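Local coordinates for protein lectin 2 (Agrocybe aegerita, PDB 4TQJ) that recognises sugar chains that end in a non-reducing terminal N-acetylglucosamine, as a fungal lectin built on a beta-propeller, at residues A[64-69]-A[82-87]; A[122-127]-A[143-148]. The protein carries 1 engineered substitution. All coordinates share one frame; numbering follows the deposited sequence.

Contact 1: residues A[64-69]-A[82-87]; sequences ADTTGT and VYVSVN
Thr66 and Val84 are brought together by their first torsions: chi1 of 68° sets the threonine hydroxyl between its backbone N and carbonyl carbon, while Val84 carries CG1 anti to its N (chi1 177°). Thr66 OG1 thereby comes to 3.7 Å from Val84 CG1, the two side chains running past one another in opposite senses. Thr67 turns its hydroxyl the same way as Thr66, which puts its methyl beside the backbone N; there Thr67 CG2 meets Val86 CG2 methyl to methyl, 4.1 Å apart. No direct hydrogen bond joins the two segments. Water does the bridging instead: one molecule accepts from Thr67 OG1 at 3.2 Å and donates to Asn87 O at 2.7 Å, and a second lies between Thr69 OG1 and the same carbonyl, 2.6 Å from Asn87 O. The loop 64-69 keeps its shape through Asp65, whose OD1 accepts from Thr67 N at 3.1 Å and from Gly68 N at 2.8 Å, both donors approaching the same face of the carboxylate, tilted out of its plane. The other oxygen, OD2, accepts from Gly70 N. Asn87 is tied to the end of the same loop and the start of strand 73-77: its N bonds to Asp73 OD1, its ND2 to Gly72 O. Thr66 and Val84 are buried, with Val75 touching Thr66 and Val100 touching Val84. The loop between strands 60-64 and 73-77, with its Asx turn at Asp65, packs on the end of strand 82-85 within one four-stranded antiparallel propeller blade, consistent with the FG-GAP-like repeats found elsewhere in the chain.

Contact 2: residues A[122-127]-A[143-148]; sequences DIRKTG and RNNGGL. Engineered in segment 122-127: Thr126 (natural residue Ile).
Arg124 reaches across to Arg143 and Asn144, and its chain can be followed outward from CB. CG stands beside the backbone N, and a bend at chi3 (-63°) then carries the guanidinium across the Arg143 side chain, the two crossing at about a right angle. CD lies over one face of the Arg143 guanidinium, 3.8 Å from Arg143 NE. Next comes NE, 3.5 Å from Arg143 CG and salt-bridged to Asp130, which probably eases the closeness of the two positive groups. CZ rests against Arg143 CB at 3.9 Å; the engineered Thr126 has its OG1 over the opposite face of the Arg124 guanidinium. Both loops lie at the same end of one propeller blade, one following strand 117-121 and the other strand 139-142, and each is held by an Asp or Asn side chain: Asp122 accepts from Thr126 N and Gly127 N, while Asn144 OD1 takes Gly146 N in an Asx turn and its ND2 bonds to Thr66 O. At the tip, NH2 gives a weak bond, bent to 134°, to Asn144 O, which lies at the edge of the guanidinium in its plane, 3.0 Å from Arg124 NH2. NH1 donates to a water 3.1 Å from Arg124 NH1, and that water in turn donates to Asn144 O and to Asn145 OD1.

Overall arrangement
Contacts 1 and 2 sit in two consecutive blades, on the same side of the chain's centre, with their own centres about 11 Å apart. They follow one another along the chain, yet their loops meet directly. Asn144 ND2 lies 2.8 Å from Thr66 O, a probable hydrogen bond from the second blade to the turn of the first; the same amide nitrogen also serves Ala129 O. Leu148, at the far end of 143-148, completes the join: its CD2 lies 3.5 Å from Thr66 OG1, and its CD1 lies 3.9 Å from Val86 CG2. Residues 143-148 thus bridge both segments of contact 1, tying neighbouring blades together at their loop ends.

Contact 1: residues A[64-69]-A[82-87]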
ATOM      1  N   ALA A  64       5.410   7.896  11.474  1.00 15.88           N
ATOM      2  CA  ALA A  64       4.949   6.727  12.217  1.00 18.10           C
ATOM      3  C   ALA A  64       3.431   6.648  12.231  1.00 19.83           C
ATOM      4  O   ALA A  64       2.745   7.644  11.993  1.00 20.80           O
ATOM      5  CB  ALA A  64       5.501   6.741  13.638  1.00 15.66           C
ATOM      6  N   ASP A  65       2.907   5.463  12.503  1.00 18.69           N
ATOM      7  CA  ASP A  65       1.467   5.300  12.597  1.00 21.21           C
ATOM      8  C   ASP A  65       1.036   5.679  14.006  1.00 20.60           C
ATOM      9  O   ASP A  65       1.167   4.886  14.942  1.00 21.10           O
ATOM     10  CB  ASP A  65       1.044   3.864  12.263  1.00 24.46           C
ATOM     11  CG  ASP A  65      -0.477   3.688  12.281  1.00 23.52           C
ATOM     12  OD1 ASP A  65      -1.174   4.695  12.473  1.00 21.69           O
ATOM     13  OD2 ASP A  65      -0.969   2.558  12.094  1.00 26.77           O
ATOM     14  N   THR A  66       0.548   6.903  14.156  1.00 19.04           N
ATOM     15  CA  THR A  66       0.112   7.400  15.450  1.00 18.96           C
ATOM     16  C   THR A  66      -1.375   7.181  15.717  1.00 21.70           C
ATOM     17  O   THR A  66      -1.859   7.508  16.796  1.00 24.14           O
ATOM     18  CB  THR A  66       0.397   8.900  15.601  1.00 25.30           C
ATOM     19  OG1 THR A  66      -0.440   9.631  14.700  1.00 24.30           O
ATOM     20  CG2 THR A  66       1.863   9.202  15.302  1.00 22.31           C
ATOM     21  N   THR A  67      -2.103   6.635  14.754  1.00 22.11           N
ATOM     22  CA  THR A  67      -3.550   6.503  14.928  1.00 23.83           C
ATOM     23  C   THR A  67      -4.013   5.057  14.952  1.00 24.71           C
ATOM     24  O   THR A  67      -5.078   4.757  15.472  1.00 32.84           O
ATOM     25  CB  THR A  67      -4.335   7.256  13.842  1.00 22.96           C
ATOM     26  OG1 THR A  67      -4.041   6.698  12.551  1.00 20.81           O
ATOM     27  CG2 THR A  67      -3.991   8.741  13.862  1.00 21.65           C
ATOM     28  N   GLY A  68      -3.218   4.166  14.372  1.00 23.12           N
ATOM     29  CA  GLY A  68      -3.527   2.753  14.392  1.00 21.67           C
ATOM     30  C   GLY A  68      -4.184   2.264  13.117  1.00 24.72           C
ATOM     31  O   GLY A  68      -4.596   1.108  13.034  1.00 27.31           O
ATOM     32  N   THR A  69      -4.280   3.138  12.120  1.00 25.49           N
ATOM     33  CA  THR A  69      -4.885   2.781  10.836  1.00 24.52           C
ATOM     34  C   THR A  69      -3.979   1.923   9.959  1.00 29.14           C
ATOM     35  O   THR A  69      -4.438   1.280   9.015  1.00 25.83           O
ATOM     36  CB  THR A  69      -5.227   4.032  10.021  1.00 24.71           C
ATOM     37  OG1 THR A  69      -4.023   4.761   9.749  1.00 23.24           O
ATOM     38  CG2 THR A  69      -6.181   4.919  10.792  1.00 29.40           C
ATOM     39  N   VAL A  82       4.976  18.167  20.264  1.00 22.03           N
ATOM     40  CA  VAL A  82       4.914  17.276  19.124  1.00 23.35           C
ATOM     41  C   VAL A  82       3.685  17.567  18.285  1.00 25.96           C
ATOM     42  O   VAL A  82       2.577  17.675  18.812  1.00 24.94           O
ATOM     43  CB  VAL A  82       4.893  15.816  19.594  1.00 26.46           C
ATOM     44  CG1 VAL A  82       4.886  14.873  18.410  1.00 21.75           C
ATOM     45  CG2 VAL A  82       6.091  15.555  20.519  1.00 23.10           C
ATOM     46  N   TYR A  83       3.895  17.711  16.977  1.00 24.53           N
ATOM     47  CA  TYR A  83       2.828  18.015  16.033  1.00 21.92           C
ATOM     48  C   TYR A  83       2.667  16.870  15.048  1.00 25.40           C
ATOM     49  O   TYR A  83       3.661  16.328  14.563  1.00 21.82           O
ATOM     50  CB  TYR A  83       3.162  19.286  15.257  1.00 23.00           C
ATOM     51  CG  TYR A  83       3.404  20.505  16.117  1.00 27.94           C
ATOM     52  CD1 TYR A  83       2.391  21.440  16.331  1.00 33.21           C
ATOM     53  CD2 TYR A  83       4.643  20.737  16.702  1.00 25.56           C
ATOM     54  CE1 TYR A  83       2.601  22.564  17.109  1.00 26.34           C
ATOM     55  CE2 TYR A  83       4.863  21.860  17.485  1.00 28.77           C
ATOM     56  CZ  TYR A  83       3.838  22.769  17.683  1.00 34.50           C
ATOM     57  OH  TYR A  83       4.052  23.893  18.456  1.00 33.21           O
ATOM     58  N   VAL A  84       1.422  16.512  14.735  1.00 24.40           N
ATOM     59  CA  VAL A  84       1.147  15.390  13.852  1.00 21.33           C
ATOM     60  C   VAL A  84       0.256  15.783  12.678  1.00 27.68           C
ATOM     61  O   VAL A  84      -0.740  16.481  12.859  1.00 30.60           O
ATOM     62  CB  VAL A  84       0.441  14.236  14.611  1.00 23.85           C
ATOM     63  CG1 VAL A  84       0.082  13.102  13.653  1.00 25.06           C
ATOM     64  CG2 VAL A  84       1.299  13.731  15.760  1.00 24.50           C
ATOM     65  N   SER A  85       0.624  15.335  11.481  1.00 26.83           N
ATOM     66  CA  SER A  85      -0.242  15.434  10.309  1.00 25.64           C
ATOM     67  C   SER A  85      -0.744  14.052   9.928  1.00 24.44           C
ATOM     68  O   SER A  85      -0.006  13.229   9.384  1.00 24.37           O
ATOM     69  CB  SER A  85       0.482  16.069   9.118  1.00 25.29           C
ATOM     70  OG  SER A  85       0.503  17.484   9.221  1.00 27.15           O
ATOM     71  N   VAL A  86      -2.013  13.803  10.209  1.00 23.37           N
ATOM     72  CA  VAL A  86      -2.586  12.491   9.991  1.00 22.21           C
ATOM     73  C   VAL A  86      -2.741  12.146   8.510  1.00 24.24           C
ATOM     74  O   VAL A  86      -3.308  12.912   7.738  1.00 29.85           O
ATOM     75  CB  VAL A  86      -3.923  12.360  10.745  1.00 26.61           C
ATOM     76  CG1 VAL A  86      -4.614  11.041  10.394  1.00 30.95           C
ATOM     77  CG2 VAL A  86      -3.682  12.477  12.252  1.00 26.75           C
ATOM     78  N   ASN A  87      -2.205  10.992   8.121  1.00 23.82           N
ATOM     79  CA  ASN A  87      -2.423  10.411   6.796  1.00 29.13           C
ATOM     80  C   ASN A  87      -3.860   9.877   6.686  1.00 31.09           C
ATOM     81  O   ASN A  87      -4.188   8.859   7.292  1.00 32.17           O
ATOM     82  CB  ASN A  87      -1.422   9.272   6.600  1.00 23.62           C
ATOM     83  CG  ASN A  87      -1.548   8.574   5.254  1.00 28.83           C
ATOM     84  OD1 ASN A  87      -2.558   8.667   4.553  1.00 29.14           O
ATOM     85  ND2 ASN A  87      -0.509   7.834   4.904  1.00 26.79           N
TER
HETATM   86  O   HOH W   1      -3.357   7.860   9.667  1.00 25.80           O
HETATM   87  O   HOH W   2      -5.404   6.537   7.630  1.00 36.59           O

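Contact 2: residues A[122-127]-A[143-148]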
ATOM      1  N   ASP A 122       5.874   1.343  18.717  1.00 22.39           N
ATOM      2  CA  ASP A 122       4.775   0.612  19.341  1.00 19.28           C
ATOM      3  C   ASP A 122       5.321  -0.329  20.404  1.00 19.27           C
ATOM      4  O   ASP A 122       5.303  -1.542  20.240  1.00 20.52           O
ATOM      5  CB  ASP A 122       4.021  -0.177  18.275  1.00 22.27           C
ATOM      6  CG  ASP A 122       2.793  -0.893  18.821  1.00 24.75           C
ATOM      7  OD1 ASP A 122       2.397  -0.644  19.982  1.00 22.82           O
ATOM      8  OD2 ASP A 122       2.221  -1.701  18.062  1.00 28.36           O
ATOM      9  N   ILE A 123       5.821   0.239  21.492  1.00 22.23           N
ATOM     10  CA  ILE A 123       6.480  -0.553  22.526  1.00 21.17           C
ATOM     11  C   ILE A 123       5.507  -1.416  23.326  1.00 22.46           C
ATOM     12  O   ILE A 123       5.927  -2.328  24.038  1.00 24.50           O
ATOM     13  CB  ILE A 123       7.293   0.333  23.472  1.00 23.71           C
ATOM     14  CG1 ILE A 123       6.476   1.537  23.902  1.00 19.49           C
ATOM     15  CG2 ILE A 123       8.565   0.844  22.784  1.00 23.30           C
ATOM     16  CD1 ILE A 123       7.300   2.556  24.632  1.00 26.03           C
ATOM     17  N   ARG A 124       4.213  -1.138  23.203  1.00 21.27           N
ATOM     18  CA  ARG A 124       3.195  -1.921  23.916  1.00 22.17           C
ATOM     19  C   ARG A 124       2.451  -2.896  23.007  1.00 26.18           C
ATOM     20  O   ARG A 124       1.541  -3.602  23.447  1.00 25.10           O
ATOM     21  CB  ARG A 124       2.215  -0.996  24.645  1.00 25.67           C
ATOM     22  CG  ARG A 124       2.836  -0.268  25.844  1.00 28.14           C
ATOM     23  CD  ARG A 124       1.866   0.726  26.494  1.00 24.87           C
ATOM     24  NE  ARG A 124       1.492   1.789  25.570  1.00 25.77           N
ATOM     25  CZ  ARG A 124       0.238   2.105  25.254  1.00 30.29           C
ATOM     26  NH1 ARG A 124      -0.783   1.449  25.806  1.00 26.94           N
ATOM     27  NH2 ARG A 124       0.005   3.082  24.388  1.00 20.78           N
ATOM     28  N   LYS A 125       2.861  -2.940  21.740  1.00 26.36           N
ATOM     29  CA  LYS A 125       2.217  -3.764  20.721  1.00 28.16           C
ATOM     30  C   LYS A 125       0.706  -3.542  20.624  1.00 28.73           C
ATOM     31  O   LYS A 125      -0.062  -4.499  20.613  1.00 31.71           O
ATOM     32  CB  LYS A 125       2.528  -5.253  20.930  1.00 27.87           C
ATOM     33  CG  LYS A 125       3.970  -5.622  20.631  1.00 30.17           C
ATOM     34  CD  LYS A 125       4.073  -6.621  19.483  1.00 38.50           C
ATOM     35  CE  LYS A 125       3.650  -8.019  19.921  1.00 37.23           C
ATOM     36  NZ  LYS A 125       3.668  -8.977  18.783  1.00 43.86           N
ATOM     37  N   THR A 126       0.284  -2.284  20.533  1.00 29.11           N
ATOM     38  CA  THR A 126      -1.140  -1.982  20.375  1.00 31.61           C
ATOM     39  C   THR A 126      -1.500  -1.501  18.968  1.00 30.23           C
ATOM     40  O   THR A 126      -2.664  -1.221  18.683  1.00 35.37           O
ATOM     41  CB  THR A 126      -1.653  -0.976  21.435  1.00 29.61           C
ATOM     42  OG1 THR A 126      -0.922   0.259  21.349  1.00 36.50           O
ATOM     43  CG2 THR A 126      -1.496  -1.557  22.824  1.00 32.19           C
ATOM     44  N   GLY A 127      -0.507  -1.426  18.088  1.00 26.80           N
ATOM     45  CA  GLY A 127      -0.748  -1.045  16.700  1.00 28.47           C
ATOM     46  C   GLY A 127      -0.587   0.436  16.389  1.00 22.10           C
ATOM     47  O   GLY A 127      -0.847   0.887  15.273  1.00 24.82           O
ATOM     48  N   ARG A 143       2.540   7.381  26.526  1.00 23.11           N
ATOM     49  CA  ARG A 143       1.731   6.356  25.905  1.00 21.56           C
ATOM     50  C   ARG A 143       0.731   6.981  24.932  1.00 25.14           C
ATOM     51  O   ARG A 143       0.097   7.998  25.227  1.00 24.11           O
ATOM     52  CB  ARG A 143       1.040   5.494  26.974  1.00 24.17           C
ATOM     53  CG  ARG A 143       2.002   4.520  27.655  1.00 24.85           C
ATOM     54  CD  ARG A 143       1.619   4.141  29.079  1.00 32.77           C
ATOM     55  NE  ARG A 143       0.616   3.086  29.137  1.00 37.60           N
ATOM     56  CZ  ARG A 143       0.591   2.120  30.054  1.00 35.24           C
ATOM     57  NH1 ARG A 143       1.527   2.053  30.988  1.00 34.01           N
ATOM     58  NH2 ARG A 143      -0.370   1.207  30.025  1.00 40.71           N
ATOM     59  N   ASN A 144       0.611   6.363  23.765  1.00 19.15           N
ATOM     60  CA  ASN A 144      -0.351   6.780  22.758  1.00 19.84           C
ATOM     61  C   ASN A 144      -1.692   6.148  23.085  1.00 24.60           C
ATOM     62  O   ASN A 144      -1.875   4.945  22.914  1.00 19.98           O
ATOM     63  CB  ASN A 144       0.118   6.327  21.371  1.00 21.53           C
ATOM     64  CG  ASN A 144      -0.822   6.766  20.251  1.00 23.97           C
ATOM     65  OD1 ASN A 144      -2.005   7.020  20.474  1.00 21.59           O
ATOM     66  ND2 ASN A 144      -0.288   6.847  19.034  1.00 19.74           N
ATOM     67  N   ASN A 145      -2.629   6.967  23.559  1.00 23.23           N
ATOM     68  CA  ASN A 145      -3.896   6.452  24.057  1.00 28.51           C
ATOM     69  C   ASN A 145      -5.067   6.584  23.106  1.00 25.69           C
ATOM     70  O   ASN A 145      -6.218   6.632  23.537  1.00 30.34           O
ATOM     71  CB  ASN A 145      -4.231   7.114  25.388  1.00 29.78           C
ATOM     72  CG  ASN A 145      -3.354   6.618  26.494  1.00 21.24           C
ATOM     73  OD1 ASN A 145      -3.042   5.429  26.555  1.00 24.83           O
ATOM     74  ND2 ASN A 145      -2.932   7.518  27.369  1.00 23.60           N
ATOM     75  N   GLY A 146      -4.774   6.635  21.812  1.00 27.15           N
ATOM     76  CA  GLY A 146      -5.814   6.723  20.807  1.00 25.77           C
ATOM     77  C   GLY A 146      -6.336   8.131  20.576  1.00 26.64           C
ATOM     78  O   GLY A 146      -6.395   8.950  21.504  1.00 28.62           O
ATOM     79  N   GLY A 147      -6.717   8.406  19.331  1.00 28.06           N
ATOM     80  CA  GLY A 147      -7.320   9.678  18.959  1.00 29.57           C
ATOM     81  C   GLY A 147      -6.378  10.854  19.118  1.00 33.18           C
ATOM     82  O   GLY A 147      -6.820  11.999  19.260  1.00 31.28           O
ATOM     83  N   LEU A 148      -5.076  10.566  19.096  1.00 24.10           N
ATOM     84  CA  LEU A 148      -4.046  11.582  19.273  1.00 26.78           C
ATOM     85  C   LEU A 148      -4.001  12.126  20.702  1.00 26.90           C
ATOM     86  O   LEU A 148      -3.454  13.198  20.952  1.00 26.76           O
ATOM     87  CB  LEU A 148      -4.184  12.719  18.252  1.00 25.45           C
ATOM     88  CG  LEU A 148      -4.021  12.375  16.759  1.00 28.23           C
ATOM     89  CD1 LEU A 148      -3.958  13.647  15.925  1.00 28.97           C
ATOM     90  CD2 LEU A 148      -2.791  11.523  16.484  1.00 27.00           C
TER
HETATM   91  O   HOH W   3      -3.184   3.305  25.253  1.00 21.24           O